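Long-range contacts in probable Rab-related GTPase (Acanthamoeba polyphaga mimivirus, PDB 5XC5), which binds GTP and magnesium as a viral member of the Rab small-GTPase family and may take part in protein transport: residues I9-S14 / L80-V85; S19-Q24 / A149-S154; T111-V116 / F161-D166. The protein carries 1 engineered substitution. One frame throughout, in Å; residues are numbered along the deposited sequence.

Contact 1 (I9-S14 / L80-V85). With GTP (guanosine-5'-triphosphate), chain B.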
# COMPACT_ATOMS: atom_id res chain seq x y z
N ILE A 9 -2.10 -1.91 6.85
CA ILE A 9 -0.67 -1.65 6.80
C ILE A 9 -0.23 -1.38 5.37
O ILE A 9 -0.79 -1.93 4.41
CB ILE A 9 0.19 -2.79 7.41
CG1 ILE A 9 0.05 -4.08 6.60
CG2 ILE A 9 -0.13 -2.98 8.89
CD1 ILE A 9 0.98 -5.18 7.08
N LEU A 10 0.79 -0.53 5.22
CA LEU A 10 1.47 -0.32 3.95
C LEU A 10 2.84 -0.95 4.06
O LEU A 10 3.61 -0.62 4.98
CB LEU A 10 1.63 1.16 3.61
CG LEU A 10 0.34 1.89 3.28
CD1 LEU A 10 -0.28 2.44 4.55
CD2 LEU A 10 0.60 3.00 2.24
N ILE A 11 3.15 -1.86 3.13
CA ILE A 11 4.45 -2.51 3.05
C ILE A 11 4.95 -2.43 1.62
O ILE A 11 4.18 -2.22 0.68
CB ILE A 11 4.42 -3.97 3.55
CG1 ILE A 11 3.57 -4.83 2.61
CG2 ILE A 11 3.86 -4.06 4.97
CD1 ILE A 11 3.42 -6.31 3.07
N GLY A 12 6.25 -2.57 1.46
CA GLY A 12 6.90 -2.43 0.16
C GLY A 12 8.30 -1.91 0.34
O GLY A 12 8.69 -1.43 1.40
N SER A 13 9.10 -2.04 -0.72
CA SER A 13 10.52 -1.76 -0.60
C SER A 13 10.76 -0.26 -0.44
O SER A 13 9.87 0.57 -0.63
CB SER A 13 11.26 -2.33 -1.80
OG SER A 13 11.14 -3.74 -1.72
N SER A 14 11.98 0.09 -0.03
CA SER A 14 12.27 1.48 0.30
C SER A 14 12.19 2.36 -0.94
O SER A 14 12.62 1.98 -2.03
CB SER A 14 13.65 1.60 0.93
OG SER A 14 13.94 2.96 1.21
N LEU A 80 -6.12 -6.35 8.75
CA LEU A 80 -7.29 -6.67 7.95
C LEU A 80 -7.13 -6.30 6.49
O LEU A 80 -7.66 -6.99 5.62
CB LEU A 80 -8.53 -5.97 8.53
CG LEU A 80 -8.86 -6.37 9.97
CD1 LEU A 80 -10.13 -5.68 10.46
CD2 LEU A 80 -8.98 -7.87 10.12
N GLY A 81 -6.39 -5.23 6.19
CA GLY A 81 -6.10 -4.87 4.82
C GLY A 81 -4.62 -4.53 4.70
O GLY A 81 -3.98 -4.11 5.66
N CYS A 82 -4.10 -4.71 3.50
CA CYS A 82 -2.70 -4.41 3.26
C CYS A 82 -2.55 -3.79 1.88
O CYS A 82 -3.07 -4.33 0.89
CB CYS A 82 -1.84 -5.68 3.35
SG CYS A 82 -0.08 -5.44 2.96
N LEU A 83 -1.83 -2.68 1.82
CA LEU A 83 -1.38 -2.09 0.57
C LEU A 83 0.08 -2.50 0.38
O LEU A 83 0.92 -2.22 1.24
CB LEU A 83 -1.48 -0.57 0.66
CG LEU A 83 -2.89 0.01 0.87
CD1 LEU A 83 -2.82 1.49 1.16
CD2 LEU A 83 -3.76 -0.22 -0.35
N VAL A 84 0.38 -3.19 -0.73
CA VAL A 84 1.75 -3.55 -1.07
C VAL A 84 2.18 -2.67 -2.23
O VAL A 84 1.70 -2.84 -3.36
CB VAL A 84 1.88 -5.04 -1.42
CG1 VAL A 84 3.36 -5.40 -1.62
CG2 VAL A 84 1.28 -5.90 -0.32
N VAL A 85 3.10 -1.74 -1.97
CA VAL A 85 3.44 -0.69 -2.91
C VAL A 85 4.75 -1.02 -3.61
O VAL A 85 5.69 -1.53 -2.99
CB VAL A 85 3.51 0.66 -2.17
CG1 VAL A 85 3.69 1.81 -3.15
CG2 VAL A 85 2.26 0.87 -1.32
PG GTP B . 10.66 3.98 2.96
O1G GTP B . 10.01 4.65 4.15
O2G GTP B . 12.15 4.20 2.94
O3G GTP B . 10.30 2.51 2.84
O3B GTP B . 10.18 4.70 1.57
PB GTP B . 8.66 5.08 1.13
O1B GTP B . 7.85 5.54 2.33
O2B GTP B . 8.05 3.93 0.38
O3A GTP B . 8.84 6.23 0.02
PA GTP B . 8.66 7.83 0.26
O1A GTP B . 7.18 8.19 0.43
O2A GTP B . 9.62 8.30 1.37
O5' GTP B . 9.12 8.39 -1.20
C5' GTP B . 10.44 8.20 -1.67
C4' GTP B . 10.74 9.24 -2.75
O4' GTP B . 9.90 8.96 -3.86
C3' GTP B . 10.45 10.67 -2.33
O3' GTP B . 11.43 11.54 -2.86
C2' GTP B . 9.11 10.96 -2.98
O2' GTP B . 8.93 12.33 -3.26
C1' GTP B . 9.17 10.12 -4.23
N9 GTP B . 7.81 9.75 -4.64
C8 GTP B . 6.81 9.25 -3.85
N7 GTP B . 5.72 9.03 -4.61
C5 GTP B . 6.02 9.39 -5.89
C6 GTP B . 5.29 9.37 -7.07
O6 GTP B . 4.11 8.98 -7.15
N1 GTP B . 5.93 9.82 -8.20
C2 GTP B . 7.23 10.26 -8.20
N2 GTP B . 7.77 10.67 -9.34
N3 GTP B . 7.97 10.27 -7.03
C4 GTP B . 7.34 9.84 -5.91
O HOH W 1 7.97 -3.16 -3.14

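Contact 2 (S19-Q24 / A149-S154). With MG (magnesium ion), chain C; GTP (guanosine-5'-triphosphate), chain B.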
# COMPACT_ATOMS: atom_id res chain seq x y z
N SER A 19 5.02 6.28 2.30
CA SER A 19 4.75 7.41 3.18
C SER A 19 4.12 8.57 2.43
O SER A 19 3.23 9.26 2.96
CB SER A 19 6.03 7.86 3.89
OG SER A 19 6.57 6.81 4.67
N SER A 20 4.55 8.80 1.19
CA SER A 20 3.95 9.85 0.38
C SER A 20 2.47 9.59 0.12
O SER A 20 1.64 10.50 0.21
CB SER A 20 4.72 9.97 -0.93
OG SER A 20 6.06 10.36 -0.68
N ILE A 21 2.12 8.33 -0.17
CA ILE A 21 0.73 7.95 -0.35
C ILE A 21 -0.08 8.20 0.92
O ILE A 21 -1.16 8.80 0.89
CB ILE A 21 0.64 6.48 -0.80
CG1 ILE A 21 1.02 6.36 -2.28
CG2 ILE A 21 -0.75 5.93 -0.56
CD1 ILE A 21 1.31 4.93 -2.72
N VAL A 22 0.44 7.77 2.08
CA VAL A 22 -0.32 7.94 3.31
C VAL A 22 -0.51 9.41 3.64
O VAL A 22 -1.61 9.83 4.04
CB VAL A 22 0.45 7.27 4.46
CG1 VAL A 22 -0.01 7.82 5.82
CG2 VAL A 22 0.31 5.79 4.41
N HIS A 23 0.54 10.22 3.47
CA HIS A 23 0.41 11.65 3.76
C HIS A 23 -0.62 12.30 2.84
O HIS A 23 -1.39 13.16 3.27
CB HIS A 23 1.76 12.36 3.60
CG HIS A 23 2.77 12.02 4.66
ND1 HIS A 23 2.74 10.86 5.40
CD2 HIS A 23 3.85 12.72 5.10
CE1 HIS A 23 3.76 10.85 6.25
NE2 HIS A 23 4.44 11.97 6.08
N GLN A 24 -0.64 11.89 1.57
CA GLN A 24 -1.62 12.43 0.65
C GLN A 24 -3.03 12.05 1.06
O GLN A 24 -3.94 12.89 1.03
CB GLN A 24 -1.30 11.94 -0.76
CG GLN A 24 -2.19 12.51 -1.86
CD GLN A 24 -1.95 13.98 -2.10
OE1 GLN A 24 -2.67 14.83 -1.60
NE2 GLN A 24 -0.92 14.30 -2.89
N ALA A 149 -1.22 4.27 -9.27
CA ALA A 149 -1.29 5.53 -8.54
C ALA A 149 -0.04 6.37 -8.72
O ALA A 149 0.99 5.92 -9.22
CB ALA A 149 -1.54 5.27 -7.04
N SER A 150 -0.18 7.65 -8.34
CA SER A 150 0.93 8.56 -8.10
C SER A 150 0.64 9.28 -6.80
O SER A 150 -0.46 9.81 -6.63
CB SER A 150 1.04 9.59 -9.21
OG SER A 150 1.98 10.61 -8.85
N SER A 151 1.62 9.29 -5.88
CA SER A 151 1.45 9.96 -4.60
C SER A 151 1.07 11.42 -4.77
O SER A 151 0.41 12.00 -3.90
CB SER A 151 2.75 9.91 -3.80
OG SER A 151 3.28 8.59 -3.71
N PHE A 152 1.51 12.04 -5.86
CA PHE A 152 1.32 13.46 -6.10
C PHE A 152 -0.04 13.77 -6.71
O PHE A 152 -0.37 14.95 -6.87
CB PHE A 152 2.43 14.01 -7.00
CG PHE A 152 3.81 13.67 -6.51
CD1 PHE A 152 4.09 13.61 -5.16
CD2 PHE A 152 4.84 13.40 -7.41
CE1 PHE A 152 5.35 13.29 -4.70
CE2 PHE A 152 6.11 13.09 -6.96
CZ PHE A 152 6.36 13.03 -5.60
N GLU A 153 -0.82 12.76 -7.06
CA GLU A 153 -2.14 12.94 -7.65
C GLU A 153 -3.18 12.40 -6.67
O GLU A 153 -3.40 11.18 -6.60
CB GLU A 153 -2.23 12.24 -9.00
CG GLU A 153 -3.57 12.45 -9.71
CD GLU A 153 -4.10 13.86 -9.54
OE1 GLU A 153 -3.47 14.79 -10.09
OE2 GLU A 153 -5.12 14.04 -8.84
N SER A 154 -3.82 13.30 -5.93
CA SER A 154 -4.75 12.89 -4.89
C SER A 154 -5.89 12.04 -5.44
O SER A 154 -6.43 11.19 -4.71
CB SER A 154 -5.31 14.12 -4.18
OG SER A 154 -6.09 14.88 -5.07
MG MG C . 8.26 5.67 4.32
PG GTP B . 10.66 3.98 2.96
O1G GTP B . 10.01 4.65 4.15
O2G GTP B . 12.15 4.20 2.94
O3G GTP B . 10.30 2.51 2.84
O3B GTP B . 10.18 4.70 1.57
PB GTP B . 8.66 5.08 1.13
O1B GTP B . 7.85 5.54 2.33
O2B GTP B . 8.05 3.93 0.38
O3A GTP B . 8.84 6.23 0.02
PA GTP B . 8.66 7.83 0.26
O1A GTP B . 7.18 8.19 0.43
O2A GTP B . 9.62 8.30 1.37
O5' GTP B . 9.12 8.39 -1.20
C5' GTP B . 10.44 8.20 -1.67
C4' GTP B . 10.74 9.24 -2.75
O4' GTP B . 9.90 8.96 -3.86
C3' GTP B . 10.45 10.67 -2.33
O3' GTP B . 11.43 11.54 -2.86
C2' GTP B . 9.11 10.96 -2.98
O2' GTP B . 8.93 12.33 -3.26
C1' GTP B . 9.17 10.12 -4.23
N9 GTP B . 7.81 9.75 -4.64
C8 GTP B . 6.81 9.25 -3.85
N7 GTP B . 5.72 9.03 -4.61
C5 GTP B . 6.02 9.39 -5.89
C6 GTP B . 5.29 9.37 -7.07
O6 GTP B . 4.11 8.98 -7.15
N1 GTP B . 5.93 9.82 -8.20
C2 GTP B . 7.23 10.26 -8.20
N2 GTP B . 7.77 10.67 -9.34
N3 GTP B . 7.97 10.27 -7.03
C4 GTP B . 7.34 9.84 -5.91
O HOH W 2 -6.10 11.67 -1.35
O HOH W 3 0.27 17.03 -4.54
O HOH W 4 7.07 3.90 4.62
O HOH W 5 9.25 7.47 3.95

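Contact 3 (T111-V116 / F161-D166)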
# COMPACT_ATOMS: atom_id res chain seq x y z
N THR A 111 -5.75 -11.20 7.09
CA THR A 111 -5.92 -10.20 6.04
C THR A 111 -7.09 -10.60 5.14
O THR A 111 -7.18 -11.76 4.71
CB THR A 111 -4.64 -10.05 5.23
OG1 THR A 111 -3.53 -9.96 6.13
CG2 THR A 111 -4.68 -8.78 4.39
N TYR A 112 -7.98 -9.66 4.87
CA TYR A 112 -9.12 -9.88 4.00
C TYR A 112 -8.88 -9.40 2.58
O TYR A 112 -9.46 -9.94 1.64
CB TYR A 112 -10.33 -9.14 4.57
CG TYR A 112 -11.59 -9.30 3.78
CD1 TYR A 112 -12.30 -10.50 3.83
CD2 TYR A 112 -12.11 -8.26 3.02
CE1 TYR A 112 -13.48 -10.66 3.13
CE2 TYR A 112 -13.28 -8.41 2.30
CZ TYR A 112 -13.97 -9.62 2.37
OH TYR A 112 -15.14 -9.79 1.67
N TYR A 113 -8.03 -8.39 2.40
CA TYR A 113 -7.84 -7.78 1.09
C TYR A 113 -6.41 -7.27 1.02
O TYR A 113 -5.98 -6.48 1.88
CB TYR A 113 -8.82 -6.62 0.92
CG TYR A 113 -8.80 -5.91 -0.43
CD1 TYR A 113 -8.97 -6.60 -1.63
CD2 TYR A 113 -8.67 -4.52 -0.48
CE1 TYR A 113 -8.99 -5.93 -2.85
CE2 TYR A 113 -8.70 -3.85 -1.68
CZ TYR A 113 -8.86 -4.54 -2.86
OH TYR A 113 -8.87 -3.82 -4.04
N ILE A 114 -5.68 -7.74 0.01
CA ILE A 114 -4.34 -7.27 -0.30
C ILE A 114 -4.43 -6.56 -1.64
O ILE A 114 -4.90 -7.14 -2.62
CB ILE A 114 -3.34 -8.44 -0.38
CG1 ILE A 114 -3.24 -9.14 0.97
CG2 ILE A 114 -1.99 -7.92 -0.81
CD1 ILE A 114 -2.25 -10.31 0.96
N LEU A 115 -4.00 -5.29 -1.67
CA LEU A 115 -4.05 -4.46 -2.86
C LEU A 115 -2.64 -4.03 -3.21
O LEU A 115 -1.97 -3.35 -2.42
CB LEU A 115 -4.95 -3.24 -2.61
CG LEU A 115 -5.03 -2.21 -3.74
CD1 LEU A 115 -5.49 -2.85 -5.04
CD2 LEU A 115 -5.98 -1.09 -3.31
N VAL A 116 -2.16 -4.48 -4.38
CA VAL A 116 -0.85 -4.08 -4.90
C VAL A 116 -1.00 -2.73 -5.57
O VAL A 116 -1.85 -2.54 -6.44
CB VAL A 116 -0.34 -5.14 -5.89
CG1 VAL A 116 0.93 -4.64 -6.60
CG2 VAL A 116 -0.10 -6.47 -5.18
N PHE A 161 -7.42 4.10 -1.78
CA PHE A 161 -8.02 3.91 -0.46
C PHE A 161 -9.50 3.58 -0.55
O PHE A 161 -10.01 2.83 0.28
CB PHE A 161 -7.77 5.09 0.47
CG PHE A 161 -6.47 5.00 1.18
CD1 PHE A 161 -6.36 4.28 2.35
CD2 PHE A 161 -5.34 5.59 0.65
CE1 PHE A 161 -5.15 4.18 3.00
CE2 PHE A 161 -4.12 5.49 1.29
CZ PHE A 161 -4.03 4.77 2.47
N GLY A 162 -10.19 4.10 -1.57
CA GLY A 162 -11.59 3.75 -1.73
C GLY A 162 -11.80 2.27 -1.97
O GLY A 162 -12.74 1.67 -1.44
N LYS A 163 -10.94 1.65 -2.78
CA LYS A 163 -11.01 0.21 -2.98
C LYS A 163 -10.82 -0.53 -1.67
O LYS A 163 -11.55 -1.48 -1.36
CB LYS A 163 -9.93 -0.23 -3.97
CG LYS A 163 -10.11 0.30 -5.38
CD LYS A 163 -8.89 -0.01 -6.27
CE LYS A 163 -8.74 -1.50 -6.62
NZ LYS A 163 -9.88 -2.01 -7.44
N MET A 164 -9.85 -0.10 -0.87
CA MET A 164 -9.59 -0.72 0.42
C MET A 164 -10.77 -0.54 1.37
O MET A 164 -11.16 -1.47 2.07
CB MET A 164 -8.31 -0.13 1.02
CG MET A 164 -7.94 -0.64 2.41
SD MET A 164 -7.56 -2.42 2.45
CE MET A 164 -6.12 -2.55 1.36
N ILE A 165 -11.35 0.66 1.39
CA ILE A 165 -12.48 0.96 2.27
C ILE A 165 -13.68 0.08 1.91
O ILE A 165 -14.32 -0.50 2.79
CB ILE A 165 -12.82 2.46 2.21
CG1 ILE A 165 -11.71 3.27 2.87
CG2 ILE A 165 -14.19 2.73 2.86
CD1 ILE A 165 -11.67 4.71 2.43
N ASP A 166 -14.00 -0.02 0.61
CA ASP A 166 -15.12 -0.86 0.19
C ASP A 166 -14.94 -2.29 0.68
O ASP A 166 -15.89 -2.90 1.19
CB ASP A 166 -15.25 -0.87 -1.34
CG ASP A 166 -15.67 0.47 -1.92
OD1 ASP A 166 -16.00 1.39 -1.15
OD2 ASP A 166 -15.68 0.58 -3.16

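Contact 1 (I9-S14 / L80-V85)
Ile9 bonds both Gly81 and Leu83, straddling Cys82, at the start of a parallel pairing in which residues 9-12 run beside 81-85. Four backbone hydrogen bonds alternate along it: Ile9 N to Gly81 O (3.1 Å), Leu83 N to Ile9 O (2.9 Å), Ile11 N to Leu83 O and Val85 N to Ile11 O. The acceptors of the last three each also receive a CA-H from the partner strand, at Cys82, Leu10 and Val84 respectively.

Apolar contacts divide between the two sheet faces. On one, Cys82 SG meets Ile11 CD1 at 3.6 Å and also touches CG1 of Ile9. Ile11 carries CG1 between its backbone N and carbonyl carbon (chi1 66°), bringing that arm obliquely across CG2 of Val84 at 3.9 Å. On the other face Leu10 and Leu83 lie side by side, CG of the first 3.8 Å from CD1 of the second.

Past Gly12, whose phi of 150° suits a residue without CB, a water replaces direct pairing: it accepts from Ser13 N (2.9 Å) and donates to Val85 O (2.8 Å). Ser14 OG then donates to GTP O2G, 2.8 Å away, while Ser13 OG is engaged by Asp96 and Trp100. Helix 91-107 packs on Cys82 and Val84; helix 154-169 packs on Leu83 from the other face, and strands 54-61 and 113-119 flank the pair.

Contact 2 (S19-Q24 / A149-S154)
The phosphate-binding helix 18-26, whose first turn completes the P-loop, meets the guanine-binding loop through Gln24 and Ser151. Gln24 NE2 donates to Ser151 O at 2.8 Å, with an N-H...O angle of 167°; the donor lies in the carbonyl plane, and the acceptor in the plane of the amide. Its CG leaves anti to the backbone N (chi1 -176°) and the chain then bends at chi2, 69°, folding the amide back onto the loop, with CG itself against the same carbonyl oxygen. The Ser151 hydroxyl sits over Ser20 CB and Ile21 CG1, 3.5 Å from the latter.

GTP fills the angle between the segments. Ser151 OG donates to N7 at 2.6 Å and is also bonded to Asn119 ND2, while Ser151 N reaches O6 at 2.8 Å. The guanine lies over one face of the Phe152 ring, displaced toward the rim of the phenyl and tilted against it, with CE2 near C2. Ser20 grips O1A twice, through N and through OG at 2.7 Å. Ser19 N holds O1B, and Ser19 OG binds magnesium at 2.1 Å; Thr37, two phosphate oxygens and two waters also bind the metal.

Ser150-Ser151-Phe152 probably stands in for the Ser-Ala-Lys (G5) motif of Ras-like proteins, and its backbone recognition of O6, combined with phosphate and magnesium binding at the P-loop helix, is the hallmark of the small-GTPase nucleotide site.

Contact 3 (T111-V116 / F161-D166)
Tyr113 and Lys163 meet at a shared polar anchor: OD2 of Asp145, on strand 145-148, takes a hydrogen bond with the Tyr113 hydroxyl and a salt bridge with Lys163 NZ. The phenol and the lysine chain pass at a slant on the way there, Tyr113 OH lying 3.5 Å from Lys163 CE and 3.7 Å from Lys163 CB. The bends at chi3 and chi4 of Lys163 (70° and 64°) bring CE against the hydroxyl and turn NZ away from the strand beyond it. A cation and a neutral hydroxyl hold the carboxylate, which would probably favour its charged form, and the bond to Asp145 tethers the hydroxyl end of the phenol.

Strand 113-116 and helix 161-166 run almost antiparallel, at 169°, with their axes 9.4 Å apart at closest approach. This is the layering of a helix on the mixed, mostly parallel sheet of the Ras-like G domain, where the last helix, 154-169, packs against the sheet.

The rest of the contact is apolar. Met164 reaches the ring at its edge: SD lies in the ring plane, 3.8 Å from Tyr113 CD2, a Met-aromatic contact, and the terminal CE comes to 3.7 Å from the same carbon. From there the methyl reaches on toward CB of Leu115, at 4.2 Å. Leu115 in turn sets its two methyls against the lysine, crossing it at about a right angle: CD1 is 3.9 Å from Lys163 CE, and CD2 faces Lys163 CB. Leu83 of the neighbouring strand 81-87 packs against both Leu115 and Met164.

From the N terminus, contact 1 comes first: strand 6-12 pairs with strand 81-87, closing a loop that holds helix 18-26 and strands 41-48 and 54-61. Contact 2 opens inside that loop, at 19-24, and closes only at 149-154, so it crosses contact 1. Contact 3 opens at 111-116, after contact 1 has closed, and ends at 161-166, beyond the end of contact 2, which it therefore crosses. Contacts 1 and 3 share the sheet through adjacent strands, with a probable backbone bond from Leu115 N to Cys82 O. Ile21 of contact 2 packs against Val85 and Phe161, joining the sheet, the P-loop helix and the C-terminal helix; contacts 1 and 2 both reach GTP.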